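Local coordinates for protein 3-dehydroquinate dehydratase (Aquifex aeolicus, PDB 2EGZ) that catalyses the cis-dehydration of 3-dehydroquinate to 3-dehydroshikimate, the third step of the chorismate pathway, through a Schiff-base intermediate, at residues 20-32 / 49-61. Numbering follows the deposited sequence.
Sequences KEKGADIVELRVD and VHSQGLKTILTIR
Bent at chi2 and again at chi3 (-60°), the Arg30 side chain curls back so that its guanidinium lies flat on that of Arg61, itself bent at two successive torsions. Arg30 ends strand 26-30 and Arg61 follows just after strand 55-59, its parallel neighbour in the TIM barrel; helix 39-51 makes the right-handed beta-alpha-beta crossover between them. The guanidinium centres are 3.8 Å apart with planes inclined by 27°, and Arg61 NH2 sits over one face of Arg30. Asp32 OD1 lies at the edge of the Arg30 group, taking NE at 2.9 Å through its syn lone pair, while OD2 accepts from NH2 in a salt bridge tilted from the guanidinium plane. Arg61 binds 3-dehydroquinate and Arg30 is predicted to do so, consistent with a stacked pair lining the pocket for the substrate carboxylate; a tartrate, probably from the crystallisation liquor, is hydrogen-bonded to Arg61 NH2, and Glu65 O holds NH1. With an alanine at Arg30, the Asp32 carboxylate would probably lose its two-nitrogen grip and the Arg61 guanidinium the flat group stacked on it. Along the strands, backbone bonds alternate from Lys55 N–Asp25 O to Val31 N–Thr59 O. On the barrel interior, Ile26 CG2 packs against Ile57 CG1 at 3.6 Å. On the outward side, Val27 and Leu29 meet Val49 of the crossover helix, and Leu54 CD2 reaches Val27 CG2 at 3.9 Å. Both helices preceding the strands end in Schellman motifs, at Gly23 and Gly53. Close to the Schiff-base Lys142, the extended Glu28 chain brings OE2 to Thr59 OG1, which donates to it at 2.6 Å, meeting the carboxylate on its anti side and 20° out of plane.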
# COMPACT_ATOMS: atom_id res chain seq x y z
N LYS B 20 -13.47 30.21 -7.31
CA LYS B 20 -14.41 30.52 -8.38
C LYS B 20 -13.91 31.68 -9.23
O LYS B 20 -13.75 31.54 -10.45
CB LYS B 20 -15.78 30.89 -7.80
CG LYS B 20 -16.79 31.33 -8.86
CD LYS B 20 -18.12 31.73 -8.23
CE LYS B 20 -19.12 32.20 -9.28
NZ LYS B 20 -18.77 33.52 -9.87
N GLU B 21 -13.66 32.82 -8.59
CA GLU B 21 -13.20 34.01 -9.30
C GLU B 21 -11.91 33.77 -10.09
O GLU B 21 -11.76 34.27 -11.20
CB GLU B 21 -13.00 35.15 -8.31
N LYS B 22 -10.99 33.00 -9.51
CA LYS B 22 -9.72 32.74 -10.17
C LYS B 22 -9.77 31.73 -11.32
O LYS B 22 -8.79 31.57 -12.05
CB LYS B 22 -8.68 32.33 -9.13
CG LYS B 22 -8.31 33.49 -8.22
CD LYS B 22 -7.31 33.12 -7.15
CE LYS B 22 -7.08 34.30 -6.21
NZ LYS B 22 -6.66 35.53 -6.94
N GLY B 23 -10.91 31.06 -11.50
CA GLY B 23 -11.05 30.14 -12.62
C GLY B 23 -11.03 28.63 -12.39
O GLY B 23 -10.87 27.87 -13.35
N ALA B 24 -11.19 28.18 -11.15
CA ALA B 24 -11.20 26.75 -10.88
C ALA B 24 -12.48 26.14 -11.45
O ALA B 24 -13.53 26.77 -11.40
CB ALA B 24 -11.12 26.50 -9.39
N ASP B 25 -12.38 24.93 -11.98
CA ASP B 25 -13.55 24.24 -12.53
C ASP B 25 -14.03 23.29 -11.46
O ASP B 25 -15.23 22.99 -11.36
CB ASP B 25 -13.17 23.41 -13.76
CG ASP B 25 -12.65 24.25 -14.90
OD1 ASP B 25 -13.44 25.06 -15.43
OD2 ASP B 25 -11.46 24.10 -15.26
N ILE B 26 -13.08 22.81 -10.67
CA ILE B 26 -13.36 21.84 -9.62
C ILE B 26 -12.71 22.16 -8.29
O ILE B 26 -11.61 22.71 -8.25
CB ILE B 26 -12.83 20.45 -10.04
CG1 ILE B 26 -13.49 19.99 -11.34
CG2 ILE B 26 -13.04 19.45 -8.92
CD1 ILE B 26 -12.83 18.77 -11.93
N VAL B 27 -13.39 21.82 -7.21
CA VAL B 27 -12.84 21.98 -5.87
C VAL B 27 -12.74 20.57 -5.32
O VAL B 27 -13.72 19.83 -5.29
CB VAL B 27 -13.74 22.82 -4.93
CG1 VAL B 27 -13.31 22.62 -3.48
CG2 VAL B 27 -13.64 24.30 -5.28
N GLU B 28 -11.54 20.17 -4.92
CA GLU B 28 -11.37 18.85 -4.34
C GLU B 28 -11.44 18.97 -2.83
O GLU B 28 -10.58 19.62 -2.22
CB GLU B 28 -10.02 18.24 -4.72
CG GLU B 28 -9.75 16.92 -3.99
CD GLU B 28 -8.42 16.29 -4.34
OE1 GLU B 28 -7.42 17.03 -4.45
OE2 GLU B 28 -8.36 15.05 -4.50
N LEU B 29 -12.45 18.37 -2.22
CA LEU B 29 -12.56 18.43 -0.77
C LEU B 29 -11.67 17.34 -0.19
O LEU B 29 -11.94 16.15 -0.35
CB LEU B 29 -14.01 18.20 -0.32
CG LEU B 29 -15.01 19.36 -0.46
CD1 LEU B 29 -15.17 19.72 -1.92
CD2 LEU B 29 -16.35 18.95 0.13
N ARG B 30 -10.58 17.76 0.45
CA ARG B 30 -9.67 16.82 1.07
C ARG B 30 -10.19 16.62 2.49
O ARG B 30 -9.70 17.24 3.43
CB ARG B 30 -8.24 17.39 1.09
CG ARG B 30 -7.54 17.35 -0.26
CD ARG B 30 -7.31 15.91 -0.71
NE ARG B 30 -6.49 15.17 0.24
CZ ARG B 30 -5.16 15.15 0.24
NH1 ARG B 30 -4.49 15.83 -0.68
NH2 ARG B 30 -4.51 14.47 1.17
N VAL B 31 -11.19 15.76 2.61
CA VAL B 31 -11.82 15.49 3.90
C VAL B 31 -10.84 14.97 4.95
O VAL B 31 -11.10 15.09 6.14
CB VAL B 31 -12.98 14.50 3.74
CG1 VAL B 31 -13.71 14.32 5.07
CG2 VAL B 31 -13.94 15.00 2.67
N ASP B 32 -9.73 14.41 4.51
CA ASP B 32 -8.73 13.90 5.45
C ASP B 32 -8.05 15.06 6.17
O ASP B 32 -7.38 14.86 7.19
CB ASP B 32 -7.68 13.07 4.71
CG ASP B 32 -7.11 13.78 3.50
OD1 ASP B 32 -7.87 13.98 2.53
OD2 ASP B 32 -5.91 14.13 3.52
N VAL B 49 -20.11 24.17 -2.75
CA VAL B 49 -19.30 24.24 -3.95
C VAL B 49 -20.22 24.27 -5.15
O VAL B 49 -20.05 25.08 -6.07
CB VAL B 49 -18.37 23.03 -4.07
CG1 VAL B 49 -17.58 23.11 -5.37
CG2 VAL B 49 -17.42 23.00 -2.89
N HIS B 50 -21.21 23.39 -5.14
CA HIS B 50 -22.17 23.32 -6.24
C HIS B 50 -22.96 24.62 -6.33
O HIS B 50 -23.31 25.07 -7.42
CB HIS B 50 -23.12 22.15 -6.02
CG HIS B 50 -22.50 20.81 -6.30
ND1 HIS B 50 -22.92 19.65 -5.68
CD2 HIS B 50 -21.51 20.45 -7.15
CE1 HIS B 50 -22.22 18.63 -6.14
NE2 HIS B 50 -21.36 19.09 -7.03
N SER B 51 -23.23 25.24 -5.18
CA SER B 51 -23.98 26.49 -5.16
C SER B 51 -23.24 27.59 -5.90
O SER B 51 -23.85 28.56 -6.37
CB SER B 51 -24.25 26.93 -3.71
OG SER B 51 -25.10 26.01 -3.06
N GLN B 52 -21.92 27.45 -6.00
CA GLN B 52 -21.08 28.42 -6.68
C GLN B 52 -20.85 28.04 -8.13
O GLN B 52 -20.09 28.70 -8.85
CB GLN B 52 -19.73 28.56 -5.97
CG GLN B 52 -19.83 29.18 -4.59
CD GLN B 52 -20.18 30.66 -4.64
OE1 GLN B 52 -20.48 31.27 -3.62
NE2 GLN B 52 -20.13 31.24 -5.83
N GLY B 53 -21.49 26.95 -8.55
CA GLY B 53 -21.37 26.49 -9.93
C GLY B 53 -20.15 25.66 -10.27
O GLY B 53 -19.85 25.45 -11.45
N LEU B 54 -19.44 25.16 -9.26
CA LEU B 54 -18.25 24.34 -9.51
C LEU B 54 -18.51 22.87 -9.23
O LEU B 54 -19.43 22.53 -8.48
CB LEU B 54 -17.08 24.82 -8.65
CG LEU B 54 -16.23 25.94 -9.24
CD1 LEU B 54 -17.09 27.18 -9.48
CD2 LEU B 54 -15.07 26.25 -8.31
N LYS B 55 -17.71 22.00 -9.83
CA LYS B 55 -17.84 20.57 -9.60
C LYS B 55 -16.98 20.18 -8.42
O LYS B 55 -16.09 20.93 -8.01
CB LYS B 55 -17.42 19.78 -10.84
CG LYS B 55 -18.45 19.83 -11.95
CD LYS B 55 -17.98 19.03 -13.15
CE LYS B 55 -19.05 18.99 -14.23
NZ LYS B 55 -20.28 18.32 -13.75
N THR B 56 -17.23 19.00 -7.87
CA THR B 56 -16.49 18.52 -6.71
C THR B 56 -15.84 17.17 -6.90
O THR B 56 -16.28 16.35 -7.71
CB THR B 56 -17.41 18.36 -5.49
OG1 THR B 56 -18.43 17.39 -5.78
CG2 THR B 56 -18.06 19.68 -5.12
N ILE B 57 -14.76 16.96 -6.15
CA ILE B 57 -14.06 15.69 -6.11
C ILE B 57 -14.09 15.38 -4.61
O ILE B 57 -13.61 16.18 -3.80
CB ILE B 57 -12.58 15.77 -6.55
CG1 ILE B 57 -12.48 16.00 -8.06
CG2 ILE B 57 -11.88 14.45 -6.22
CD1 ILE B 57 -11.06 16.24 -8.54
N LEU B 58 -14.68 14.25 -4.26
CA LEU B 58 -14.75 13.83 -2.86
C LEU B 58 -13.55 12.94 -2.58
O LEU B 58 -13.47 11.82 -3.08
CB LEU B 58 -16.04 13.05 -2.62
CG LEU B 58 -16.22 12.40 -1.24
CD1 LEU B 58 -16.29 13.48 -0.16
CD2 LEU B 58 -17.48 11.55 -1.22
N THR B 59 -12.60 13.46 -1.80
CA THR B 59 -11.40 12.72 -1.45
C THR B 59 -11.27 12.59 0.06
O THR B 59 -11.45 13.55 0.79
CB THR B 59 -10.12 13.41 -1.97
OG1 THR B 59 -10.14 13.44 -3.40
CG2 THR B 59 -8.88 12.66 -1.50
N ILE B 60 -10.95 11.38 0.51
CA ILE B 60 -10.76 11.11 1.93
C ILE B 60 -9.52 10.25 1.94
O ILE B 60 -9.57 9.06 2.23
CB ILE B 60 -11.94 10.33 2.51
CG1 ILE B 60 -13.26 10.98 2.09
CG2 ILE B 60 -11.85 10.31 4.04
CD1 ILE B 60 -14.49 10.19 2.49
N ARG B 61 -8.39 10.86 1.59
CA ARG B 61 -7.11 10.17 1.47
C ARG B 61 -6.72 9.26 2.62
O ARG B 61 -6.72 9.67 3.78
CB ARG B 61 -5.99 11.18 1.23
CG ARG B 61 -4.71 10.55 0.72
CD ARG B 61 -4.86 10.10 -0.73
NE ARG B 61 -5.10 11.24 -1.62
CZ ARG B 61 -4.19 12.17 -1.90
NH1 ARG B 61 -2.97 12.11 -1.37
NH2 ARG B 61 -4.50 13.18 -2.69